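Side-chain contact in glycoside hydrolase family 31 (Trueperella pyogenes, PDB 5I0F), which degrades the cyclic tetrasaccharide cycloalternan, probably hydrolysing its alpha-glucosidic linkages through a covalent glycosyl-enzyme intermediate: residues Y454-D458 with L459-G463. Numbering follows the deposited sequence.
Sequences YLVED and LDIDG
The backbone N-H groups of Leu-459 and Ile-461 bond to carbonyl groups of helix 453-457. Leu-459 N donates to Tyr-454 O at 3.0 Å, five residues back, the bond of a pi-turn. Tyr-454 O also accepts from Asp-458 N, so two donors grip it. Asp-460 is the first residue to leave helical geometry, with positive phi (75°). The chain leaves the helix path there, and Ile-461 N reaches Leu-455 O at 3.2 Å in a nearly straight bond (172° at the hydrogen). The bond from Asp-460 N to Val-456 O is weak, at 3.3 Å and strongly bent.

The side chains of Tyr-454, Leu-455 and Leu-459 pack together. Leu-459 runs alongside Tyr-454, and its CD1 lies 4.1 Å from ring atom CE2. The same methyl meets Leu-455 CD2 at 3.9 Å. Leu-455 CG also sits over one face of the Tyr-454 ring, toward its rim. Ile-461 takes the position with CG1 between its backbone N and carbonyl carbon (chi1 71°). This places CG1 4.0 Å from Val-456 CG2, the two side chains meeting roughly at right angles. Ile-461 CD1 extends to Leu-455 CB, also at 4.0 Å.

A water lies 2.7 Å from Asp-460 OD1 and also near Val-456 O, and can donate to either. Asp-460 OD1 also forms a salt bridge with Lys-509. Asp-458 OD1 forms a salt bridge with Arg-355, and its OD2 accepts from Gly-356 N. Tyr-454 OH bonds to Thr-339 O. Leu-459 and Ile-461 also touch Ile-374 of helix 370-379.

The arrangement is a helix C-terminus where Asp-460 takes a left-handed conformation and Leu-459 N and Ile-461 N bond back to helix carbonyls. It leads into strand 463-466, the fourth strand of the catalytic TIM barrel of this family.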
loop_
_atom_site.group_PDB
_atom_site.type_symbol
_atom_site.label_atom_id
_atom_site.label_comp_id
_atom_site.label_asym_id
_atom_site.label_seq_id
_atom_site.Cartn_x
_atom_site.Cartn_y
_atom_site.Cartn_z
ATOM N N TYR A 454 17.589 16.444 12.789
ATOM C CA TYR A 454 19.032 16.211 13.100
ATOM C C TYR A 454 19.621 14.980 12.389
ATOM O O TYR A 454 20.816 14.961 12.092
ATOM C CB TYR A 454 19.295 16.126 14.600
ATOM C CG TYR A 454 19.107 14.748 15.179
ATOM C CD1 TYR A 454 17.851 14.298 15.590
ATOM C CD2 TYR A 454 20.186 13.878 15.311
ATOM C CE1 TYR A 454 17.692 13.036 16.122
ATOM C CE2 TYR A 454 20.027 12.611 15.826
ATOM C CZ TYR A 454 18.777 12.196 16.225
ATOM O OH TYR A 454 18.643 10.934 16.745
ATOM N N LEU A 455 18.791 13.976 12.111
ATOM C CA LEU A 455 19.239 12.784 11.364
ATOM C C LEU A 455 19.763 13.168 9.988
ATOM O O LEU A 455 20.749 12.611 9.524
ATOM C CB LEU A 455 18.098 11.770 11.183
ATOM C CG LEU A 455 17.544 11.194 12.479
ATOM C CD1 LEU A 455 16.270 10.423 12.163
ATOM C CD2 LEU A 455 18.593 10.321 13.184
ATOM N N VAL A 456 19.077 14.111 9.345
ATOM C CA VAL A 456 19.439 14.585 8.024
ATOM C C VAL A 456 20.528 15.672 8.131
ATOM O O VAL A 456 21.533 15.591 7.440
ATOM C CB VAL A 456 18.220 15.102 7.245
ATOM C CG1 VAL A 456 18.624 15.503 5.854
ATOM C CG2 VAL A 456 17.147 14.012 7.123
ATOM N N GLU A 457 20.332 16.670 8.986
ATOM C CA GLU A 457 21.231 17.833 9.016
ATOM C C GLU A 457 22.557 17.563 9.711
ATOM O O GLU A 457 23.573 18.084 9.267
ATOM C CB GLU A 457 20.546 19.060 9.630
ATOM C CG GLU A 457 19.417 19.568 8.760
ATOM C CD GLU A 457 18.862 20.904 9.193
ATOM O OE1 GLU A 457 19.187 21.402 10.311
ATOM O OE2 GLU A 457 18.075 21.446 8.404
ATOM N N ASP A 458 22.540 16.769 10.788
ATOM C CA ASP A 458 23.724 16.499 11.599
ATOM C C ASP A 458 24.351 15.148 11.226
ATOM O O ASP A 458 25.541 15.103 10.965
ATOM C CB ASP A 458 23.414 16.621 13.111
ATOM C CG ASP A 458 22.836 17.996 13.485
ATOM O OD1 ASP A 458 23.093 18.951 12.715
ATOM O OD2 ASP A 458 22.128 18.156 14.523
ATOM N N LEU A 459 23.574 14.075 11.174
ATOM C CA LEU A 459 24.116 12.752 10.820
ATOM C C LEU A 459 24.279 12.491 9.308
ATOM O O LEU A 459 25.041 11.603 8.919
ATOM C CB LEU A 459 23.282 11.653 11.468
ATOM C CG LEU A 459 23.320 11.620 12.992
ATOM C CD1 LEU A 459 22.524 10.416 13.503
ATOM C CD2 LEU A 459 24.736 11.577 13.526
ATOM N N ASP A 460 23.581 13.272 8.480
ATOM C CA ASP A 460 23.743 13.290 7.025
ATOM C C ASP A 460 23.125 12.071 6.321
ATOM O O ASP A 460 23.608 11.661 5.282
ATOM C CB ASP A 460 25.220 13.492 6.633
ATOM C CG ASP A 460 25.403 14.032 5.209
ATOM O OD1 ASP A 460 24.541 14.804 4.717
ATOM O OD2 ASP A 460 26.431 13.677 4.584
ATOM N N ILE A 461 22.034 11.519 6.852
ATOM C CA ILE A 461 21.332 10.468 6.124
ATOM C C ILE A 461 20.692 11.011 4.840
ATOM O O ILE A 461 20.489 12.222 4.674
ATOM C CB ILE A 461 20.281 9.715 6.964
ATOM C CG1 ILE A 461 19.072 10.559 7.267
ATOM C CG2 ILE A 461 20.877 9.152 8.252
ATOM C CD1 ILE A 461 17.923 9.719 7.762
ATOM N N ASP A 462 20.377 10.092 3.928
ATOM C CA ASP A 462 20.007 10.438 2.567
ATOM C C ASP A 462 18.530 10.204 2.241
ATOM O O ASP A 462 18.078 10.515 1.136
ATOM C CB ASP A 462 20.856 9.616 1.618
ATOM C CG ASP A 462 22.323 9.833 1.851
ATOM O OD1 ASP A 462 22.766 10.926 1.517
ATOM O OD2 ASP A 462 23.020 8.919 2.366
ATOM N N GLY A 463 17.783 9.645 3.177
ATOM C CA GLY A 463 16.378 9.403 2.931
ATOM C C GLY A 463 15.743 8.542 3.984
ATOM O O GLY A 463 16.414 8.103 4.945
HETATM O O HOH W 1 23.581 16.892 6.135
#